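Local coordinates for exopolysaccharide biosynthesis protein (Pantoea stewartii subsp. stewartii DC283, PDB 6TGF) that modifies the glycan biofilm of its bacterium, probably by hydrolysing exopolysaccharide, and has a parallel beta-helix fold like that of a bacteriophage tailspike, at residues Trp193-Val199 and Phe239-Ile244; Ala245-Ser251 and Ala275-Thr281; Ala548-Pro553 and Arg656-Val660; Ser558-Phe564 and Arg590-Gln596. All blocks are in the same frame, centred on the assembly; numbering follows the deposited sequence.

Interaction 1 (Trp193-Val199 and Phe239-Ile244); sequences WHPGLEV and FDFGAI. With EDO (1,2-ethanediol), chain C.
G242 sets its CA directly over one face of the W193 indole: the atom stands 3.4 Å from the centroid of the five-membered ring and 9° off its normal, a CH-pi contact. W193 CG, anti to the backbone N (chi1 -152°), carries the indole across to it. Glycine suits this place twice over, for it brings no side chain between backbone and ring, and its phi is positive. H194 holds the other end of the same residue. Its NE2 donates to G242 O (2.7 Å, 151°), which lies in the imidazole plane. That ring is sandwiched between W193 CE3 over one face and I244 CD1 over the other, a fit for a flat group with polar edges. L197 CD1 meets I244 CG1 at 3.7 Å, while the branched CB of V199 rests over the F239 ring, 3.8 Å from CD2. An ethanediol, probably from the crystallisation liquor, sits by the indole with its C2 3.5 Å from W193 CH2. Segment 193-199 links strands 187-190 and 202-207 through a type II turn, H194 to L197, with G196 at positive phi. From segment 239-244, F241 packs on helix 252-265 and F239 on F278 of strand 276-279.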
# COMPACT_ATOMS: atom_id res chain seq x y z
N TRP B 193 0.27 18.66 37.17
CA TRP B 193 0.35 17.40 37.95
C TRP B 193 1.42 17.57 39.04
O TRP B 193 1.07 17.48 40.23
CB TRP B 193 0.64 16.20 37.04
CG TRP B 193 0.11 14.90 37.54
CD1 TRP B 193 -0.97 14.21 37.06
CD2 TRP B 193 0.63 14.10 38.63
NE1 TRP B 193 -1.16 13.05 37.76
CE2 TRP B 193 -0.19 12.96 38.73
CE3 TRP B 193 1.70 14.24 39.51
CZ2 TRP B 193 0.03 11.97 39.68
CZ3 TRP B 193 1.92 13.26 40.46
CH2 TRP B 193 1.09 12.14 40.54
N HIS B 194 2.66 17.81 38.63
CA HIS B 194 3.84 18.03 39.50
C HIS B 194 4.05 19.53 39.73
O HIS B 194 3.80 20.33 38.84
CB HIS B 194 5.09 17.39 38.89
CG HIS B 194 5.03 15.90 38.81
ND1 HIS B 194 5.17 15.10 39.93
CD2 HIS B 194 4.85 15.07 37.77
CE1 HIS B 194 5.07 13.84 39.58
NE2 HIS B 194 4.87 13.79 38.26
N PRO B 195 4.54 19.96 40.92
CA PRO B 195 4.75 21.38 41.20
C PRO B 195 5.68 22.06 40.18
O PRO B 195 6.82 21.64 40.04
CB PRO B 195 5.39 21.40 42.60
CG PRO B 195 5.00 20.08 43.22
CD PRO B 195 4.90 19.10 42.07
N GLY B 196 5.16 23.07 39.47
CA GLY B 196 5.94 24.04 38.67
C GLY B 196 6.38 23.52 37.31
O GLY B 196 7.33 24.12 36.76
N LEU B 197 5.74 22.48 36.77
CA LEU B 197 6.07 21.89 35.44
C LEU B 197 5.04 22.33 34.38
O LEU B 197 5.34 22.15 33.18
CB LEU B 197 6.10 20.36 35.55
CG LEU B 197 7.16 19.76 36.47
CD1 LEU B 197 7.42 18.31 36.11
CD2 LEU B 197 8.46 20.54 36.41
N GLU B 198 3.89 22.86 34.80
CA GLU B 198 2.74 23.26 33.95
C GLU B 198 2.53 22.26 32.80
O GLU B 198 2.36 22.71 31.65
CB GLU B 198 2.87 24.72 33.48
CG GLU B 198 4.17 25.07 32.79
CD GLU B 198 4.33 26.56 32.53
OE1 GLU B 198 3.38 27.32 32.83
OE2 GLU B 198 5.40 26.96 32.03
N VAL B 199 2.55 20.96 33.11
CA VAL B 199 1.98 19.86 32.27
C VAL B 199 1.11 18.98 33.16
O VAL B 199 1.40 18.86 34.36
CB VAL B 199 3.07 19.03 31.56
CG1 VAL B 199 3.88 19.86 30.59
CG2 VAL B 199 3.99 18.33 32.55
N PHE B 239 1.20 12.76 30.59
CA PHE B 239 1.36 14.00 31.39
C PHE B 239 0.23 14.09 32.43
O PHE B 239 0.51 14.49 33.57
CB PHE B 239 1.36 15.26 30.51
CG PHE B 239 2.63 15.56 29.75
CD1 PHE B 239 3.84 14.96 30.08
CD2 PHE B 239 2.63 16.48 28.72
CE1 PHE B 239 5.00 15.25 29.38
CE2 PHE B 239 3.79 16.78 28.02
CZ PHE B 239 4.97 16.17 28.35
N ASP B 240 -0.98 13.69 32.04
CA ASP B 240 -2.19 13.71 32.91
C ASP B 240 -2.08 12.65 34.00
O ASP B 240 -2.77 12.80 35.03
CB ASP B 240 -3.47 13.51 32.09
CG ASP B 240 -3.72 14.61 31.08
OD1 ASP B 240 -3.72 15.79 31.48
OD2 ASP B 240 -3.91 14.28 29.89
N PHE B 241 -1.25 11.62 33.80
CA PHE B 241 -1.01 10.51 34.75
C PHE B 241 0.34 10.69 35.47
O PHE B 241 0.75 9.76 36.20
CB PHE B 241 -1.13 9.16 34.03
CG PHE B 241 -2.56 8.78 33.71
CD1 PHE B 241 -3.19 9.29 32.59
CD2 PHE B 241 -3.27 7.93 34.54
CE1 PHE B 241 -4.51 8.95 32.30
CE2 PHE B 241 -4.59 7.59 34.25
CZ PHE B 241 -5.20 8.10 33.13
N GLY B 242 0.99 11.84 35.28
CA GLY B 242 2.13 12.31 36.10
C GLY B 242 3.49 12.04 35.45
O GLY B 242 4.50 12.14 36.18
N ALA B 243 3.53 11.72 34.16
CA ALA B 243 4.78 11.51 33.39
C ALA B 243 5.47 12.86 33.19
O ALA B 243 4.77 13.88 33.08
CB ALA B 243 4.49 10.83 32.08
N ILE B 244 6.81 12.86 33.15
CA ILE B 244 7.66 14.06 32.90
C ILE B 244 8.57 13.77 31.71
O ILE B 244 9.30 12.75 31.76
CB ILE B 244 8.45 14.45 34.16
CG1 ILE B 244 7.53 14.68 35.37
CG2 ILE B 244 9.34 15.66 33.90
CD1 ILE B 244 8.24 14.69 36.70
C1 EDO C . 3.60 9.36 38.11
O1 EDO C . 2.70 8.38 38.57
C2 EDO C . 3.84 10.44 39.11
O2 EDO C . 5.06 10.34 39.81

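Interaction 2 (Ala245-Ser251 and Ala275-Thr281); sequences ADGKTDS and AGTFFVT
At the N-terminal end of the parallel beta-helix, S251, the residue just before helix 252-265, is fastened to F279 at the end of strand 276-279. Two donors of the serine share one acceptor: S251 N reaches F279 O at 2.8 Å, nearly along the C=O axis, and S251 OG reaches F279 O at 2.9 Å from above the carbonyl plane. The hydroxyl can double back because it stands between its own backbone N and carbonyl carbon (chi1 58°). Next door, D250 grasps T281 with both carboxylate oxygens. T281 N points almost straight at OD1 of D250 (3.1 Å, 166°), and T281 OG1 donates to D250 OD2 at 2.7 Å on the syn side; D250 OD1 also accepts from A252 N in the helix. The run D246 to D250, D-G-K-T-D, matches a D-G-x-T-D signature recurrent near the start of parallel beta-helix enzymes and tailspikes. Its first aspartate shapes the loop: D246 OD1 takes K248 N at 3.0 Å, an Asx turn, and T249 N as well, while T249 OG1 gives a bond to D246 OD2 (2.7 Å). G247, at positive phi, lets the backbone turn close to the strand. A water accepts from F279 N at 3.0 Å and donates to T249 O, bridging the two backbones. At the start of the loop, A245 places its CA over one face of the F278 ring and its CB 3.6 Å from F278 CZ, a small residue where backbone and ring nearly meet. F278 pairs through its backbone with T309 and V311, in the next parallel strand.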
# COMPACT_ATOMS: atom_id res chain seq x y z
N ALA B 245 8.53 14.62 30.68
CA ALA B 245 9.31 14.49 29.43
C ALA B 245 10.73 15.05 29.64
O ALA B 245 11.11 15.98 28.90
CB ALA B 245 8.60 15.20 28.30
N ASP B 246 11.47 14.50 30.60
CA ASP B 246 12.85 14.92 30.96
C ASP B 246 13.85 13.79 30.69
O ASP B 246 15.06 14.03 30.86
CB ASP B 246 12.93 15.42 32.41
CG ASP B 246 12.73 14.35 33.47
OD1 ASP B 246 12.46 13.19 33.11
OD2 ASP B 246 12.84 14.70 34.66
N GLY B 247 13.38 12.60 30.29
CA GLY B 247 14.22 11.44 29.92
C GLY B 247 14.99 10.86 31.10
O GLY B 247 15.86 9.99 30.85
N LYS B 248 14.69 11.29 32.33
CA LYS B 248 15.37 10.87 33.58
C LYS B 248 14.37 10.20 34.53
O LYS B 248 14.63 9.06 34.96
CB LYS B 248 16.00 12.07 34.30
CG LYS B 248 17.04 12.85 33.51
CD LYS B 248 17.99 11.98 32.72
CE LYS B 248 19.26 12.70 32.33
NZ LYS B 248 20.24 11.77 31.73
N THR B 249 13.28 10.91 34.85
CA THR B 249 12.23 10.46 35.80
C THR B 249 11.49 9.26 35.21
O THR B 249 11.00 9.36 34.07
CB THR B 249 11.24 11.60 36.12
OG1 THR B 249 12.00 12.78 36.37
CG2 THR B 249 10.35 11.28 37.30
N ASP B 250 11.42 8.16 35.97
CA ASP B 250 10.72 6.91 35.57
C ASP B 250 9.24 7.22 35.38
O ASP B 250 8.59 7.66 36.36
CB ASP B 250 10.94 5.80 36.60
CG ASP B 250 10.45 4.43 36.16
OD1 ASP B 250 10.09 4.28 34.98
OD2 ASP B 250 10.42 3.52 37.02
N SER B 251 8.73 7.03 34.16
CA SER B 251 7.31 7.25 33.78
C SER B 251 6.56 5.91 33.70
O SER B 251 5.45 5.90 33.15
CB SER B 251 7.22 8.01 32.47
OG SER B 251 7.89 7.31 31.43
N ALA B 275 4.80 14.29 22.96
CA ALA B 275 6.13 14.46 22.32
C ALA B 275 7.19 14.63 23.41
O ALA B 275 6.88 15.26 24.44
CB ALA B 275 6.10 15.63 21.37
N GLY B 276 8.39 14.08 23.19
CA GLY B 276 9.55 14.22 24.09
C GLY B 276 10.24 12.89 24.37
O GLY B 276 9.79 11.86 23.83
N THR B 277 11.31 12.93 25.18
CA THR B 277 12.09 11.75 25.63
C THR B 277 11.59 11.31 27.01
O THR B 277 11.53 12.18 27.90
CB THR B 277 13.59 12.05 25.63
OG1 THR B 277 13.95 12.53 24.33
CG2 THR B 277 14.44 10.86 26.00
N PHE B 278 11.26 10.02 27.17
CA PHE B 278 10.69 9.44 28.41
C PHE B 278 11.54 8.25 28.88
O PHE B 278 11.90 7.40 28.04
CB PHE B 278 9.24 9.02 28.19
CG PHE B 278 8.30 10.18 27.96
CD1 PHE B 278 8.18 10.75 26.70
CD2 PHE B 278 7.56 10.70 29.00
CE1 PHE B 278 7.33 11.82 26.50
CE2 PHE B 278 6.70 11.77 28.79
CZ PHE B 278 6.59 12.33 27.54
N PHE B 279 11.83 8.21 30.18
CA PHE B 279 12.51 7.07 30.86
C PHE B 279 11.45 6.10 31.38
O PHE B 279 10.56 6.52 32.15
CB PHE B 279 13.41 7.57 32.00
CG PHE B 279 14.13 6.47 32.73
CD1 PHE B 279 15.05 5.67 32.08
CD2 PHE B 279 13.89 6.24 34.08
CE1 PHE B 279 15.72 4.66 32.76
CE2 PHE B 279 14.55 5.23 34.75
CZ PHE B 279 15.47 4.44 34.09
N VAL B 280 11.54 4.83 30.97
CA VAL B 280 10.55 3.76 31.29
C VAL B 280 11.31 2.51 31.75
O VAL B 280 12.06 1.95 30.93
CB VAL B 280 9.65 3.45 30.07
CG1 VAL B 280 8.61 2.39 30.38
CG2 VAL B 280 8.98 4.71 29.53
N THR B 281 11.12 2.10 33.00
CA THR B 281 11.56 0.79 33.54
C THR B 281 10.57 -0.29 33.08
O THR B 281 9.42 0.07 32.77
CB THR B 281 11.69 0.81 35.07
OG1 THR B 281 10.46 1.26 35.63
CG2 THR B 281 12.82 1.70 35.55
O HOH W 1 10.64 10.48 31.75

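Interaction 3 (Ala548-Pro553 and Arg656-Val660); sequences ANLYSP and RCARV
The phenol oxygen of Y551 receives the shortest polar bond here, from R656 NH1 to Y551 OH at 2.7 Å (152°). The hydroxyl lies in the guanidinium plane, whereas the ring is turned steeply, 69° from it. The same guanidinium reaches P553 O in its plane: R656 NH2 bonds it at 3.0 Å, and R656 NH1 adds a weak bond. A bend at chi3 of R656 turns the head back to these two oxygens, and a long flexible arginine suits a grip on one side-chain and one backbone acceptor. The R659 guanidinium instead lies nearly parallel to the Y551 ring, planes 21° apart, but offset: its centre is over Y551 CB, and R659 NH1 alone reaches over the ring face, 3.6 Å from Y551 CD2, while R659 NH2 salt-bridges D661. W506 of the second subunit meets both residues, edge-to-face with Y551 and by cation-pi with R659. Beneath these side chains runs an antiparallel pairing. Y551 and R659 form a hydrogen-bonded pair, with Y551 N to R659 O at 3.1 Å and a weak return bond from R659 N to Y551 O. L550 and V660 form the adjacent non-hydrogen-bonded pair, whose side chains point to the other face: L550 CD2 lies 3.9 Å from V660 CG2, and A548 CB lies 3.7 Å from V660 CG1. Short and branched aliphatic residues suit that buried side. Both sides thus meet other chains: the arginine-tyrosine side meets W506 through charge and pi contacts, the aliphatic side packs on W559 and on Y528 of the third subunit.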
# COMPACT_ATOMS: atom_id res chain seq x y z
N ALA B 548 20.62 -12.15 -34.86
CA ALA B 548 21.16 -11.57 -33.61
C ALA B 548 22.67 -11.79 -33.51
O ALA B 548 23.21 -12.58 -34.31
CB ALA B 548 20.45 -12.18 -32.42
N ASN B 549 23.31 -11.09 -32.57
CA ASN B 549 24.66 -11.42 -32.05
C ASN B 549 24.48 -12.22 -30.75
O ASN B 549 23.88 -11.68 -29.81
CB ASN B 549 25.51 -10.17 -31.80
CG ASN B 549 26.84 -10.50 -31.16
OD1 ASN B 549 27.69 -11.16 -31.76
ND2 ASN B 549 27.03 -10.06 -29.92
N LEU B 550 24.97 -13.46 -30.73
CA LEU B 550 24.95 -14.35 -29.54
C LEU B 550 26.22 -14.12 -28.72
O LEU B 550 27.32 -14.35 -29.28
CB LEU B 550 24.85 -15.81 -29.99
CG LEU B 550 23.62 -16.18 -30.82
CD1 LEU B 550 23.76 -17.59 -31.37
CD2 LEU B 550 22.34 -16.04 -30.01
N TYR B 551 26.09 -13.69 -27.47
CA TYR B 551 27.20 -13.57 -26.49
C TYR B 551 27.25 -14.85 -25.64
O TYR B 551 26.35 -15.05 -24.80
CB TYR B 551 27.05 -12.34 -25.60
CG TYR B 551 28.23 -12.11 -24.69
CD1 TYR B 551 28.30 -12.71 -23.44
CD2 TYR B 551 29.30 -11.33 -25.08
CE1 TYR B 551 29.39 -12.52 -22.61
CE2 TYR B 551 30.40 -11.12 -24.26
CZ TYR B 551 30.44 -11.73 -23.02
OH TYR B 551 31.52 -11.53 -22.20
N SER B 552 28.29 -15.67 -25.85
CA SER B 552 28.56 -16.93 -25.11
C SER B 552 29.64 -16.67 -24.07
O SER B 552 30.81 -16.53 -24.42
CB SER B 552 28.95 -18.03 -26.06
OG SER B 552 28.25 -17.91 -27.30
N PRO B 553 29.30 -16.57 -22.76
CA PRO B 553 30.28 -16.22 -21.73
C PRO B 553 31.34 -17.30 -21.44
O PRO B 553 32.38 -16.93 -20.93
CB PRO B 553 29.43 -15.98 -20.47
CG PRO B 553 28.17 -16.79 -20.71
CD PRO B 553 27.94 -16.73 -22.21
N ARG B 656 28.30 -11.19 -15.92
CA ARG B 656 28.72 -11.30 -17.34
C ARG B 656 28.04 -12.53 -17.96
O ARG B 656 28.72 -13.55 -18.18
CB ARG B 656 30.25 -11.36 -17.43
CG ARG B 656 30.81 -11.11 -18.82
CD ARG B 656 32.33 -11.25 -18.86
NE ARG B 656 32.77 -12.59 -18.51
CZ ARG B 656 32.74 -13.65 -19.32
NH1 ARG B 656 32.29 -13.54 -20.55
NH2 ARG B 656 33.18 -14.82 -18.88
N CYS B 657 26.73 -12.43 -18.21
CA CYS B 657 25.81 -13.55 -18.56
C CYS B 657 25.64 -13.67 -20.08
O CYS B 657 26.26 -12.89 -20.82
CB CYS B 657 24.45 -13.35 -17.91
SG CYS B 657 23.63 -11.81 -18.40
N ALA B 658 24.83 -14.65 -20.51
CA ALA B 658 24.41 -14.87 -21.91
C ALA B 658 23.57 -13.68 -22.39
O ALA B 658 22.87 -13.07 -21.56
CB ALA B 658 23.65 -16.16 -22.01
N ARG B 659 23.64 -13.38 -23.69
CA ARG B 659 22.85 -12.31 -24.35
C ARG B 659 22.41 -12.78 -25.74
O ARG B 659 23.20 -13.48 -26.41
CB ARG B 659 23.68 -11.03 -24.50
CG ARG B 659 23.55 -10.06 -23.34
CD ARG B 659 24.69 -9.05 -23.31
NE ARG B 659 25.10 -8.60 -24.63
CZ ARG B 659 26.35 -8.30 -24.99
NH1 ARG B 659 27.35 -8.42 -24.13
NH2 ARG B 659 26.60 -7.89 -26.22
N VAL B 660 21.19 -12.42 -26.14
CA VAL B 660 20.73 -12.41 -27.56
C VAL B 660 20.55 -10.95 -27.96
O VAL B 660 19.49 -10.37 -27.65
CB VAL B 660 19.44 -13.23 -27.75
CG1 VAL B 660 18.86 -13.07 -29.15
CG2 VAL B 660 19.67 -14.71 -27.45

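Interaction 4 (Ser558-Phe564 and Arg590-Gln596); sequences SWEIEVF and RAVIHVQ
From S558-Q596 to F564-R590 the two strands pair antiparallel without a break, their axes 4.5 Å apart at closest approach and 163° between directions. W559-V595, I561-I593 and V563-A591 are the hydrogen-bonded pairs; W559 N to V595 O measures 2.6 Å. Their side chains form an apolar face, where V563 CG2 meets I593 CD1 at 4.0 Å, and the beta-branched I561, V563, I593 and V595 suit the extended backbone. Charge gathers on the other face. R590 holds E562 OE1 side-on with two nitrogens, NE at 2.9 Å and NH2 at 2.8 Å, with E562 OE1 lying in the guanidinium plane, which is tilted 52° from the carboxylate. Its CG stands between backbone N and carbonyl carbon (chi1 51°), and a bend at chi3 turns the head onto the glutamate. E560 and H594 run side by side, joined by a weak bond from H594 NE2 to E560 OE1 (3.0 Å). Neighbouring subunits continue the network: R590 NH2 pairs with E560 of the second subunit, E560 OE2 with R590 of the third. Within the sheet, strand 637-646 flanks 558-564 and strand 602-610 flanks 589-597, while I593 and V595 of the apolar face pack on strand 626-633.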
# COMPACT_ATOMS: atom_id res chain seq x y z
N SER B 558 26.45 -23.87 -25.84
CA SER B 558 25.64 -24.30 -27.02
C SER B 558 24.39 -23.42 -27.14
O SER B 558 23.73 -23.18 -26.10
CB SER B 558 25.28 -25.76 -26.93
OG SER B 558 26.37 -26.58 -27.34
N TRP B 559 24.09 -22.97 -28.36
CA TRP B 559 22.82 -22.29 -28.75
C TRP B 559 22.12 -23.14 -29.82
O TRP B 559 22.82 -23.69 -30.69
CB TRP B 559 23.09 -20.88 -29.29
CG TRP B 559 23.73 -19.94 -28.32
CD1 TRP B 559 25.07 -19.78 -28.09
CD2 TRP B 559 23.06 -18.99 -27.47
NE1 TRP B 559 25.27 -18.81 -27.14
CE2 TRP B 559 24.06 -18.31 -26.74
CE3 TRP B 559 21.72 -18.67 -27.24
CZ2 TRP B 559 23.76 -17.32 -25.81
CZ3 TRP B 559 21.42 -17.69 -26.31
CH2 TRP B 559 22.43 -17.03 -25.61
N GLU B 560 20.78 -23.23 -29.75
CA GLU B 560 19.92 -23.78 -30.83
C GLU B 560 18.84 -22.74 -31.15
O GLU B 560 17.93 -22.58 -30.32
CB GLU B 560 19.31 -25.12 -30.44
CG GLU B 560 18.48 -25.75 -31.54
CD GLU B 560 17.83 -27.07 -31.17
OE1 GLU B 560 18.35 -28.12 -31.60
OE2 GLU B 560 16.81 -27.06 -30.46
N ILE B 561 18.95 -22.08 -32.31
CA ILE B 561 17.94 -21.12 -32.84
C ILE B 561 16.96 -21.91 -33.72
O ILE B 561 17.37 -22.32 -34.83
CB ILE B 561 18.61 -19.97 -33.61
CG1 ILE B 561 19.51 -19.12 -32.71
CG2 ILE B 561 17.56 -19.12 -34.32
CD1 ILE B 561 20.51 -18.28 -33.46
N GLU B 562 15.73 -22.10 -33.24
CA GLU B 562 14.62 -22.71 -34.01
C GLU B 562 13.90 -21.61 -34.79
O GLU B 562 13.30 -20.73 -34.15
CB GLU B 562 13.64 -23.43 -33.06
CG GLU B 562 12.43 -24.01 -33.76
CD GLU B 562 11.39 -24.61 -32.83
OE1 GLU B 562 10.34 -25.04 -33.33
OE2 GLU B 562 11.64 -24.64 -31.61
N VAL B 563 13.99 -21.65 -36.12
CA VAL B 563 13.16 -20.81 -37.04
C VAL B 563 11.87 -21.58 -37.32
O VAL B 563 11.84 -22.38 -38.28
CB VAL B 563 13.92 -20.46 -38.34
CG1 VAL B 563 13.08 -19.59 -39.27
CG2 VAL B 563 15.25 -19.80 -38.06
N PHE B 564 10.85 -21.37 -36.48
CA PHE B 564 9.52 -22.03 -36.58
C PHE B 564 8.68 -21.33 -37.64
O PHE B 564 8.73 -20.09 -37.71
CB PHE B 564 8.82 -22.03 -35.22
CG PHE B 564 7.44 -22.65 -35.25
CD1 PHE B 564 7.29 -24.02 -35.39
CD2 PHE B 564 6.30 -21.87 -35.15
CE1 PHE B 564 6.03 -24.59 -35.43
CE2 PHE B 564 5.04 -22.44 -35.18
CZ PHE B 564 4.91 -23.81 -35.32
N ARG B 590 10.22 -26.07 -40.37
CA ARG B 590 11.12 -25.26 -39.50
C ARG B 590 12.57 -25.44 -39.97
O ARG B 590 12.85 -26.42 -40.68
CB ARG B 590 11.00 -25.69 -38.04
CG ARG B 590 11.16 -27.18 -37.81
CD ARG B 590 11.54 -27.54 -36.39
NE ARG B 590 10.58 -27.07 -35.41
CZ ARG B 590 9.42 -27.65 -35.13
NH1 ARG B 590 9.03 -28.75 -35.76
NH2 ARG B 590 8.63 -27.13 -34.20
N ALA B 591 13.45 -24.51 -39.56
CA ALA B 591 14.92 -24.63 -39.67
C ALA B 591 15.52 -24.59 -38.26
O ALA B 591 15.14 -23.70 -37.48
CB ALA B 591 15.47 -23.52 -40.54
N VAL B 592 16.41 -25.54 -37.95
CA VAL B 592 17.06 -25.68 -36.61
C VAL B 592 18.55 -25.35 -36.77
O VAL B 592 19.27 -26.16 -37.39
CB VAL B 592 16.84 -27.09 -36.03
CG1 VAL B 592 17.49 -27.26 -34.67
CG2 VAL B 592 15.36 -27.43 -35.96
N ILE B 593 18.99 -24.21 -36.22
CA ILE B 593 20.38 -23.69 -36.33
C ILE B 593 21.11 -23.96 -35.00
O ILE B 593 20.66 -23.44 -33.97
CB ILE B 593 20.38 -22.18 -36.67
CG1 ILE B 593 19.65 -21.91 -37.99
CG2 ILE B 593 21.80 -21.62 -36.68
CD1 ILE B 593 19.22 -20.47 -38.17
N HIS B 594 22.20 -24.73 -35.06
CA HIS B 594 23.09 -25.02 -33.90
C HIS B 594 24.31 -24.10 -33.96
O HIS B 594 24.89 -23.95 -35.05
CB HIS B 594 23.49 -26.50 -33.89
CG HIS B 594 22.32 -27.43 -33.95
ND1 HIS B 594 21.91 -28.03 -35.13
CD2 HIS B 594 21.47 -27.86 -32.99
CE1 HIS B 594 20.87 -28.79 -34.89
NE2 HIS B 594 20.57 -28.70 -33.59
N VAL B 595 24.67 -23.50 -32.82
CA VAL B 595 25.88 -22.65 -32.63
C VAL B 595 26.50 -23.02 -31.28
O VAL B 595 25.78 -22.96 -30.27
CB VAL B 595 25.55 -21.15 -32.71
CG1 VAL B 595 26.78 -20.28 -32.49
CG2 VAL B 595 24.87 -20.78 -34.02
N GLN B 596 27.78 -23.41 -31.27
CA GLN B 596 28.57 -23.67 -30.04
C GLN B 596 29.85 -22.83 -30.07
O GLN B 596 30.53 -22.84 -31.12
CB GLN B 596 28.92 -25.15 -29.90
CG GLN B 596 29.47 -25.51 -28.53
CD GLN B 596 30.13 -26.87 -28.48
OE1 GLN B 596 30.74 -27.32 -29.45
NE2 GLN B 596 30.03 -27.53 -27.34

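How the interactions relate
Interactions 1 and 2 follow one another along the chain near the start of the parallel beta-helix, centres about 12 Å apart, and touch: F239 CZ lies 3.7 Å from A245 CB. Interactions 3 and 4 lie on the opposite side of the chain's centre, about 72 Å and about 82 Å from interaction 1 between centres. Interaction 4 is nested within the loop closed by interaction 3, and their centres are about 15 Å apart. They belong to two different five-stranded antiparallel sheets, with W559 at the junction: its NE1 probably bonds S552 OG (3.1 Å). Both touch neighbouring subunits, so this C-terminal region helps to join the three chains, whereas interaction 1 is touched by no other chain.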